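Local coordinates for putative xanthine dehydrogenase YAGS fad-binding subunit (Escherichia coli, PDB 5G5G), which binds pterin cytosine dinucleotide and a dioxothiomolybdenum centre, and probably oxidises aldehydes as the molybdenum-carrying subunit of a three-chain periplasmic enzyme, at residues G55-K60 and A132-N137; D69-A74 and S128-H133; H109-L114 and P276-H281; G139-A144 and L341-G346. One frame throughout, in Å; residues are numbered along the deposited sequence.

Interaction 1: residues G55-K60 and A132-N137; sequences GSAIAK and AHYRRN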
# COMPACT_ATOMS: atom_id res chain seq x y z
N GLY C 55 -15.33 12.13 10.46
CA GLY C 55 -16.01 10.91 9.98
C GLY C 55 -16.90 10.29 11.04
O GLY C 55 -16.72 10.52 12.23
N SER C 56 -17.93 9.57 10.58
CA SER C 56 -18.86 8.93 11.50
C SER C 56 -18.15 8.00 12.47
O SER C 56 -17.32 7.15 12.09
CB SER C 56 -19.88 8.10 10.74
OG SER C 56 -20.74 7.48 11.70
N ALA C 57 -18.55 8.11 13.73
CA ALA C 57 -18.04 7.23 14.79
C ALA C 57 -18.80 5.89 14.86
O ALA C 57 -18.36 4.98 15.58
CB ALA C 57 -18.07 7.93 16.14
N ILE C 58 -19.91 5.77 14.14
CA ILE C 58 -20.65 4.55 14.11
C ILE C 58 -20.81 4.04 12.69
O ILE C 58 -20.76 4.81 11.70
CB ILE C 58 -22.04 4.67 14.74
CG1 ILE C 58 -22.98 5.52 13.92
CG2 ILE C 58 -21.95 5.20 16.16
CD1 ILE C 58 -24.39 5.52 14.42
N ALA C 59 -21.07 2.73 12.60
CA ALA C 59 -21.31 2.12 11.29
C ALA C 59 -22.62 2.56 10.69
O ALA C 59 -22.70 2.78 9.47
CB ALA C 59 -21.33 0.60 11.40
N LYS C 60 -23.66 2.67 11.51
CA LYS C 60 -25.01 2.74 10.96
C LYS C 60 -26.04 3.21 11.99
O LYS C 60 -26.04 2.72 13.14
CB LYS C 60 -25.48 1.35 10.45
CG LYS C 60 -26.81 1.39 9.68
CD LYS C 60 -27.48 0.05 9.40
CE LYS C 60 -28.57 0.30 8.38
NZ LYS C 60 -29.21 -0.92 7.86
N ALA C 132 -20.65 15.11 17.78
CA ALA C 132 -21.63 14.27 17.06
C ALA C 132 -22.27 13.30 18.02
O ALA C 132 -21.56 12.62 18.76
CB ALA C 132 -20.97 13.51 15.96
N HIS C 133 -23.59 13.25 18.07
CA HIS C 133 -24.26 12.22 18.84
C HIS C 133 -25.19 11.42 17.92
O HIS C 133 -25.83 11.96 16.98
CB HIS C 133 -24.99 12.76 20.08
CG HIS C 133 -24.10 13.47 21.06
ND1 HIS C 133 -24.49 14.63 21.70
CD2 HIS C 133 -22.85 13.19 21.51
CE1 HIS C 133 -23.51 15.04 22.49
NE2 HIS C 133 -22.51 14.19 22.39
N TYR C 134 -25.27 10.13 18.24
CA TYR C 134 -25.87 9.10 17.41
C TYR C 134 -26.86 8.16 18.14
O TYR C 134 -26.75 7.94 19.35
CB TYR C 134 -24.79 8.19 16.86
CG TYR C 134 -23.58 8.83 16.25
CD1 TYR C 134 -22.50 9.24 17.04
CD2 TYR C 134 -23.47 8.96 14.86
CE1 TYR C 134 -21.36 9.80 16.48
CE2 TYR C 134 -22.35 9.51 14.29
CZ TYR C 134 -21.28 9.90 15.10
OH TYR C 134 -20.15 10.41 14.53
N ARG C 135 -27.74 7.60 17.32
CA ARG C 135 -28.61 6.46 17.65
C ARG C 135 -28.21 5.34 16.68
O ARG C 135 -28.48 5.43 15.48
CB ARG C 135 -30.07 6.86 17.42
CG ARG C 135 -31.11 5.80 17.75
CD ARG C 135 -31.33 5.67 19.26
NE ARG C 135 -32.12 4.46 19.58
CZ ARG C 135 -33.16 4.39 20.42
NH1 ARG C 135 -33.60 5.46 21.10
NH2 ARG C 135 -33.78 3.23 20.60
N ARG C 136 -27.56 4.30 17.19
CA ARG C 136 -27.21 3.17 16.33
C ARG C 136 -28.43 2.44 15.87
O ARG C 136 -29.46 2.37 16.58
CB ARG C 136 -26.38 2.16 17.09
CG ARG C 136 -25.03 2.62 17.54
CD ARG C 136 -24.32 1.42 18.18
NE ARG C 136 -22.98 1.81 18.61
CZ ARG C 136 -21.90 1.80 17.84
NH1 ARG C 136 -21.95 1.41 16.57
NH2 ARG C 136 -20.74 2.17 18.38
N ASN C 137 -28.38 1.90 14.65
CA ASN C 137 -29.39 0.98 14.16
C ASN C 137 -28.69 -0.34 13.88
O ASN C 137 -27.47 -0.39 13.79
CB ASN C 137 -30.09 1.52 12.90
CG ASN C 137 -30.92 2.76 13.18
OD1 ASN C 137 -31.01 3.26 14.32
ND2 ASN C 137 -31.52 3.30 12.12
O HOH W 1 -18.05 2.19 16.69
O HOH W 2 -19.82 1.12 14.89
O HOH W 3 -24.01 1.24 14.44
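The backbones of Lys60 and Asn137 come together, with their CA atoms 5.7 Å apart, and the segments diverge toward Ser56. Both belong to the alpha/beta hammerhead domain: the turn joining strands 49-55 and 61-67 packs against 131-136, an outer strand of a three-stranded antiparallel sheet. Where the chains are close, Asn137 N donates to Lys60 O at 2.9 Å, a nearly straight bond (171°). The same oxygen accepts from water 3. At the wide end a side chain spans the gap. Tyr134 has CG anti to its carbonyl carbon (chi1 -48°), which carries the ring across to the turn, where OH receives the amide of Ala57 N at 2.9 Å. Ser56 OG braces the turn from inside, donating to Ile58 O at 2.7 Å in the carbonyl plane and on a lone pair. Between these two ends sits Ile58. Its CG2 methyl lies over one face of the Tyr134 ring, 4.2 Å from the ring centroid, and on its other side it lies over one face of the Arg136 guanidinium, toward the rim, with CG2 3.8 Å from Arg136 CZ. The other branch runs past the ring, bringing Ile58 CD1 to 3.6 Å from Tyr134 CD2. Leu63 and Ile112 also pack on this tyrosine. Arg136 is extended from CG to NE, and the edge of its guanidinium meets waters 1 and 2 in plane. Water 1 donates to Ala57 O; water 2 accepts from both Ala59 N and Arg136 NH1, the latter at 2.7 Å.

Interaction 2: residues D69-A74 and S128-H133; sequences DAAQKA and SLVQAH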
# COMPACT_ATOMS: atom_id res chain seq x y z
N ASP C 69 -20.33 24.55 17.68
CA ASP C 69 -19.97 25.80 18.33
C ASP C 69 -18.55 25.76 18.89
O ASP C 69 -17.77 26.74 18.73
CB ASP C 69 -20.90 26.20 19.50
CG ASP C 69 -22.24 26.82 19.04
OD1 ASP C 69 -22.55 26.93 17.88
OD2 ASP C 69 -23.00 27.23 19.93
N ALA C 70 -18.19 24.66 19.56
CA ALA C 70 -16.84 24.60 20.13
C ALA C 70 -15.76 24.64 19.05
O ALA C 70 -14.71 25.29 19.26
CB ALA C 70 -16.66 23.38 21.02
N ALA C 71 -15.99 23.92 17.95
CA ALA C 71 -15.09 23.93 16.83
C ALA C 71 -14.99 25.30 16.20
O ALA C 71 -13.91 25.76 15.89
CB ALA C 71 -15.49 22.90 15.82
N GLN C 72 -16.12 25.98 16.03
CA GLN C 72 -16.15 27.32 15.47
C GLN C 72 -15.35 28.31 16.27
O GLN C 72 -14.76 29.21 15.70
CB GLN C 72 -17.61 27.77 15.36
CG GLN C 72 -17.82 29.13 14.73
CD GLN C 72 -17.40 29.15 13.26
OE1 GLN C 72 -17.65 28.24 12.52
NE2 GLN C 72 -16.71 30.20 12.88
N LYS C 73 -15.30 28.12 17.59
CA LYS C 73 -14.60 29.01 18.46
C LYS C 73 -13.12 28.66 18.62
O LYS C 73 -12.41 29.45 19.24
CB LYS C 73 -15.26 29.04 19.83
CG LYS C 73 -16.64 29.71 19.81
CD LYS C 73 -17.22 29.78 21.22
CE LYS C 73 -17.58 28.37 21.68
NZ LYS C 73 -18.20 28.39 23.02
N ALA C 74 -12.69 27.53 18.06
CA ALA C 74 -11.31 27.06 18.22
C ALA C 74 -10.35 27.97 17.43
O ALA C 74 -10.75 28.67 16.49
CB ALA C 74 -11.18 25.62 17.85
N SER C 128 -11.49 17.68 16.47
CA SER C 128 -11.77 16.89 17.67
C SER C 128 -12.88 17.44 18.50
O SER C 128 -13.38 16.76 19.34
CB SER C 128 -10.56 16.86 18.65
OG SER C 128 -9.45 16.55 17.89
N LEU C 129 -13.16 18.73 18.35
CA LEU C 129 -14.21 19.38 19.12
C LEU C 129 -15.63 19.29 18.52
O LEU C 129 -16.58 19.67 19.20
CB LEU C 129 -13.88 20.86 19.33
CG LEU C 129 -12.51 21.13 19.94
CD1 LEU C 129 -12.29 22.63 20.16
CD2 LEU C 129 -12.40 20.39 21.24
N VAL C 130 -15.77 18.81 17.29
CA VAL C 130 -17.08 18.70 16.67
C VAL C 130 -17.85 17.64 17.48
O VAL C 130 -17.35 16.55 17.64
CB VAL C 130 -16.95 18.33 15.19
CG1 VAL C 130 -18.29 17.98 14.57
CG2 VAL C 130 -16.32 19.50 14.44
N GLN C 131 -19.06 17.95 17.93
CA GLN C 131 -19.80 17.10 18.87
C GLN C 131 -20.87 16.37 18.05
O GLN C 131 -21.90 16.93 17.71
CB GLN C 131 -20.38 18.00 19.97
CG GLN C 131 -21.30 17.32 20.98
CD GLN C 131 -21.87 18.29 22.02
OE1 GLN C 131 -21.11 18.88 22.81
NE2 GLN C 131 -23.21 18.48 22.04
N ALA C 132 -20.65 15.11 17.78
CA ALA C 132 -21.63 14.27 17.06
C ALA C 132 -22.27 13.30 18.02
O ALA C 132 -21.56 12.62 18.76
CB ALA C 132 -20.97 13.51 15.96
N HIS C 133 -23.59 13.25 18.07
CA HIS C 133 -24.26 12.22 18.84
C HIS C 133 -25.19 11.42 17.92
O HIS C 133 -25.83 11.96 16.98
CB HIS C 133 -24.99 12.76 20.08
CG HIS C 133 -24.10 13.47 21.06
ND1 HIS C 133 -24.49 14.63 21.70
CD2 HIS C 133 -22.85 13.19 21.51
CE1 HIS C 133 -23.51 15.04 22.49
NE2 HIS C 133 -22.51 14.19 22.39
O HOH W 4 -18.03 21.80 18.13
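Leu129 holds CG anti to its carbonyl carbon (chi1 -53°) and continues in an extended form, which directs CD1 onto the short helix 69-72. Val130 starts out pointing away from that helix, yet its chi1 of 171° turns one branch, CG2, back to Ala71 CB at 3.8 Å. The two residues thus grip the helix from successive positions just ahead of strand 131-136, in the hammerhead domain. Leu129 CD1 rests on the backbone, 3.7 Å from Ala70 O, and reaches Ala74 CB at 3.9 Å. Its CB lies alongside Ala70 CB at 4.1 Å. Because the helix presents alanines here, the main chains come close: Ala71 CA and Leu129 CA are 5.2 Å apart.

The polar link is a single water. Water 4 accepts from Ala71 N at 2.9 Å and donates to Leu129 O at 2.8 Å. Ala71 lies in the first turn of the helix, where an amide has no carbonyl four residues earlier within the helix to bond, so the water supplies its acceptor. Val130 packs further on Leu66 and Val115, and Ala70, Ala74 and Leu129 also touch another protein chain, placing the contact beside a subunit interface. The chemistry is therefore divided: the direct touches are van der Waals contacts, mostly between methyl and methylene groups, and one bridging water satisfies the facing backbone donor and acceptor without any polar side chain.

Interaction 3: residues H109-L114 and P276-H281; sequences HQAIAL and PNNTTH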
# COMPACT_ATOMS: atom_id res chain seq x y z
N HIS C 109 -17.00 5.91 9.41
CA HIS C 109 -16.12 6.94 8.77
C HIS C 109 -16.70 7.66 7.58
O HIS C 109 -15.99 8.41 6.90
CB HIS C 109 -14.71 6.42 8.46
CG HIS C 109 -13.83 6.32 9.65
ND1 HIS C 109 -12.58 5.79 9.57
CD2 HIS C 109 -14.00 6.70 10.95
CE1 HIS C 109 -11.98 5.85 10.73
NE2 HIS C 109 -12.82 6.39 11.60
N GLN C 110 -18.00 7.58 7.34
CA GLN C 110 -18.61 8.44 6.35
C GLN C 110 -18.46 9.90 6.77
O GLN C 110 -18.63 10.22 7.96
CB GLN C 110 -20.09 8.10 6.19
CG GLN C 110 -20.86 8.99 5.20
CD GLN C 110 -22.30 8.51 5.05
OE1 GLN C 110 -22.91 8.03 6.02
NE2 GLN C 110 -22.83 8.61 3.83
N ALA C 111 -18.08 10.75 5.83
CA ALA C 111 -17.81 12.14 6.20
C ALA C 111 -19.09 12.82 6.71
O ALA C 111 -20.16 12.70 6.08
CB ALA C 111 -17.27 12.91 5.04
N ILE C 112 -19.00 13.52 7.84
CA ILE C 112 -20.15 14.26 8.39
C ILE C 112 -19.92 15.74 8.60
O ILE C 112 -20.87 16.50 8.82
CB ILE C 112 -20.73 13.63 9.67
CG1 ILE C 112 -19.68 13.60 10.80
CG2 ILE C 112 -21.26 12.24 9.35
CD1 ILE C 112 -20.22 13.15 12.14
N ALA C 113 -18.66 16.16 8.59
CA ALA C 113 -18.34 17.57 8.76
C ALA C 113 -16.92 17.84 8.24
O ALA C 113 -16.12 16.90 8.04
CB ALA C 113 -18.49 18.03 10.20
N LEU C 114 -16.65 19.13 8.00
CA LEU C 114 -15.30 19.57 7.64
C LEU C 114 -15.01 20.85 8.38
O LEU C 114 -15.76 21.81 8.27
CB LEU C 114 -15.16 19.83 6.13
CG LEU C 114 -13.75 20.25 5.68
CD1 LEU C 114 -12.94 19.00 5.33
CD2 LEU C 114 -13.80 21.23 4.52
N PRO C 276 -9.40 3.65 4.63
CA PRO C 276 -9.97 2.32 4.36
C PRO C 276 -11.49 2.17 4.60
O PRO C 276 -12.15 1.42 3.86
CB PRO C 276 -9.12 1.40 5.24
CG PRO C 276 -7.82 2.09 5.32
CD PRO C 276 -8.19 3.56 5.45
N ASN C 277 -12.04 2.87 5.62
CA ASN C 277 -13.48 2.90 5.85
C ASN C 277 -14.21 4.05 5.15
O ASN C 277 -15.37 3.87 4.80
CB ASN C 277 -13.86 2.88 7.36
CG ASN C 277 -13.52 1.58 8.02
OD1 ASN C 277 -14.27 0.59 7.93
ND2 ASN C 277 -12.40 1.54 8.67
N ASN C 278 -13.57 5.22 4.96
CA ASN C 278 -14.27 6.34 4.31
C ASN C 278 -14.51 6.09 2.82
O ASN C 278 -15.56 6.49 2.30
CB ASN C 278 -13.50 7.66 4.44
CG ASN C 278 -14.19 8.78 3.70
OD1 ASN C 278 -13.82 9.13 2.59
ND2 ASN C 278 -15.27 9.32 4.32
N THR C 279 -13.55 5.44 2.16
CA THR C 279 -13.56 5.35 0.71
C THR C 279 -14.15 3.99 0.31
O THR C 279 -15.09 3.55 0.94
CB THR C 279 -12.20 5.61 0.06
OG1 THR C 279 -11.20 4.63 0.40
CG2 THR C 279 -11.67 6.98 0.53
N THR C 280 -13.63 3.36 -0.74
CA THR C 280 -14.17 2.09 -1.18
C THR C 280 -13.15 0.97 -0.92
O THR C 280 -11.98 1.23 -0.65
CB THR C 280 -14.51 2.12 -2.66
OG1 THR C 280 -13.34 2.26 -3.45
CG2 THR C 280 -15.45 3.27 -2.96
N HIS C 281 -13.66 -0.25 -1.06
CA HIS C 281 -12.87 -1.43 -0.92
C HIS C 281 -13.31 -2.53 -1.92
O HIS C 281 -14.43 -2.53 -2.30
CB HIS C 281 -13.06 -2.07 0.48
CG HIS C 281 -14.49 -2.40 0.80
ND1 HIS C 281 -15.00 -3.67 0.67
CD2 HIS C 281 -15.52 -1.63 1.20
CE1 HIS C 281 -16.28 -3.66 0.96
NE2 HIS C 281 -16.62 -2.43 1.29
O HOH W 5 -10.89 4.08 8.08
O HOH W 6 -17.78 10.10 3.05
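A seam between the hammerhead domain and the molybdopterin cofactor-binding domain is formed where His109, just ahead of strand 111-117, meets Asn277 and Asn278 at the end of helix 275-278. The CA atoms of His109 and Asn278 are 4.9 Å apart. With CG anti to the backbone N (chi1 177°), Asn278 extends its amide toward the strand, and ND2 donates to His109 O at 2.8 Å. The bond is straight (179°), and the oxygen lies in the amide plane. Asn278 ND2 and Ala111 N are both donors, and water 6 resolves their proximity by accepting from each, at 2.9 Å from Asn278 ND2. The other end of this amide is occupied, since OD1 is hydrogen-bonded to Ser250 OG; the group is held from three directions.

The His109 side chain crosses that of Asn277 with CB 3.8 Å from Asn277 CB, and the ring and amide planes are 85° apart. Water 5 sits in the ring plane, 2.8 Å from His109 ND1, and accepts from Asn277 N and Asn277 ND2. Asn277 OD1 is bonded to Phe651 N, and the imidazole makes an edge-to-face contact with His654, so residues distant in sequence close over this corner. Beyond, Ile112 and Ala113 both face Val54 in a classic beta bulge. The contact is a domain seam in which a helix-end asparagine binds the backbone carbonyl just ahead of a strand.

Interaction 4: residues G139-A144 and L341-G346; sequences GAYSLA and LDLPEG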
# COMPACT_ATOMS: atom_id res chain seq x y z
N GLY C 139 -27.37 -3.41 11.90
CA GLY C 139 -26.81 -3.60 10.58
C GLY C 139 -26.39 -5.04 10.32
O GLY C 139 -26.39 -5.86 11.20
N ALA C 140 -26.04 -5.30 9.07
CA ALA C 140 -25.57 -6.61 8.60
C ALA C 140 -24.17 -6.44 8.12
O ALA C 140 -23.91 -5.65 7.19
CB ALA C 140 -26.43 -7.14 7.47
N TYR C 141 -23.26 -7.15 8.80
CA TYR C 141 -21.86 -6.99 8.57
C TYR C 141 -21.12 -8.22 8.18
O TYR C 141 -19.96 -8.11 7.90
CB TYR C 141 -21.20 -6.36 9.79
CG TYR C 141 -21.89 -5.10 10.19
CD1 TYR C 141 -21.83 -3.97 9.37
CD2 TYR C 141 -22.60 -5.02 11.39
CE1 TYR C 141 -22.48 -2.80 9.74
CE2 TYR C 141 -23.24 -3.86 11.78
CZ TYR C 141 -23.18 -2.76 10.95
OH TYR C 141 -23.85 -1.63 11.36
N SER C 142 -21.77 -9.38 8.16
CA SER C 142 -21.13 -10.61 7.86
C SER C 142 -21.64 -11.22 6.55
O SER C 142 -22.74 -11.71 6.48
CB SER C 142 -21.40 -11.65 8.97
OG SER C 142 -20.96 -12.92 8.54
N LEU C 143 -20.79 -11.25 5.54
CA LEU C 143 -21.15 -11.84 4.26
C LEU C 143 -21.56 -13.30 4.49
O LEU C 143 -22.54 -13.77 3.91
CB LEU C 143 -20.02 -11.82 3.25
CG LEU C 143 -20.20 -12.51 1.90
CD1 LEU C 143 -21.38 -11.88 1.17
CD2 LEU C 143 -18.93 -12.46 1.06
N ALA C 144 -20.77 -14.00 5.28
CA ALA C 144 -21.08 -15.42 5.55
C ALA C 144 -22.45 -15.62 6.14
O ALA C 144 -23.20 -16.52 5.72
CB ALA C 144 -20.01 -16.03 6.44
N LEU C 341 -24.99 -5.42 2.80
CA LEU C 341 -24.12 -5.26 3.96
C LEU C 341 -23.95 -3.78 4.21
O LEU C 341 -23.77 -3.04 3.25
CB LEU C 341 -22.73 -5.89 3.77
CG LEU C 341 -22.63 -7.43 3.53
CD1 LEU C 341 -21.19 -7.84 3.25
CD2 LEU C 341 -23.18 -8.18 4.74
N ASP C 342 -23.90 -3.40 5.49
CA ASP C 342 -23.77 -2.02 5.92
C ASP C 342 -22.34 -1.65 6.24
O ASP C 342 -22.10 -0.75 7.04
CB ASP C 342 -24.68 -1.80 7.14
CG ASP C 342 -26.13 -2.03 6.80
OD1 ASP C 342 -26.62 -1.22 5.99
OD2 ASP C 342 -26.74 -3.05 7.27
N LEU C 343 -21.39 -2.38 5.69
CA LEU C 343 -20.00 -1.98 5.68
C LEU C 343 -19.83 -0.80 4.71
O LEU C 343 -20.76 -0.44 3.99
CB LEU C 343 -19.15 -3.14 5.24
CG LEU C 343 -19.03 -4.31 6.21
CD1 LEU C 343 -18.41 -5.51 5.52
CD2 LEU C 343 -18.21 -3.94 7.43
N PRO C 344 -18.63 -0.20 4.67
CA PRO C 344 -18.38 0.83 3.67
C PRO C 344 -18.63 0.33 2.23
O PRO C 344 -18.76 -0.91 2.02
CB PRO C 344 -16.92 1.19 3.92
CG PRO C 344 -16.79 1.02 5.43
CD PRO C 344 -17.51 -0.29 5.64
N GLU C 345 -18.74 1.27 1.31
CA GLU C 345 -19.08 0.96 -0.09
C GLU C 345 -18.03 0.03 -0.71
O GLU C 345 -16.85 0.38 -0.79
CB GLU C 345 -19.13 2.23 -0.95
CG GLU C 345 -19.62 2.04 -2.38
CD GLU C 345 -19.62 3.34 -3.14
OE1 GLU C 345 -20.37 4.27 -2.75
OE2 GLU C 345 -18.89 3.42 -4.15
N GLY C 346 -18.49 -1.09 -1.24
CA GLY C 346 -17.69 -1.95 -2.07
C GLY C 346 -17.64 -1.38 -3.48
O GLY C 346 -18.64 -0.88 -4.02
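Ala140 has both of its backbone polar atoms satisfied by one residue, Asp342. Its carbonyl O accepts from Asp342 N at 2.8 Å, the donor arriving nearly in line with the C=O bond (163°). Its N donates to Asp342 OD2 at 3.0 Å, and OD2 accepts on its anti lone pair. The remaining oxygen, OD1, faces Lys60 NZ in a long, weak ion pair. These bonds join the chain entering helix 143-147 to the loop that follows strand 331-340. Ala140 O has a further neighbour in the CA-H of Leu341, with CA at 3.3 Å.

The Tyr141 side chain leaves its backbone away from the loop, but chi1 of -52° swings the ring round beside Asp342. There the ring edge takes part: Tyr141 CE1 is 3.4 Å from Asp342 O, which lies in the ring plane, and 3.5 Å from Asp342 CB. The ring stands at 73° to the carboxylate, so the two are not stacked. Leu343 CD2 approaches the same ring at CD1, 4.1 Å away. Beyond it Leu341 CD1 packs on Leu143 CB, where Ser142 provides the N-cap through OG to Asp145 N. The buried carboxylate of Asp342 thus takes one amide hydrogen bond and has a lysine ammonium at long range, surroundings that would probably favour the ionised form, and Asp342 holds the backbone of Ala140 through both its main chain (N) and its side chain (OD2).

In the fold
Interactions 1 and 2 share strand 131-136, with centres about 16 Å apart. The centres of interactions 1 and 3 are about 12 Å apart; Ile112 packs on both Tyr134 and Ala132, and Ser56 pairs with His109 and Gln110 through the backbone. Interaction 4 follows interaction 1 along the chain, centres about 15 Å apart, joined through Lys60 and Tyr141. Interactions 3 and 4 alternate in sequence and meet where His281 NE2 bonds Pro344 O. Interactions 2 and 4 are the most distant, about 30 Å between centres. Interactions 1 and 2 hold the hammerhead domain together internally, interaction 3 joins it to the cofactor-binding domain, and interaction 4 fixes the chain following strand 131-136 to a loop of that domain.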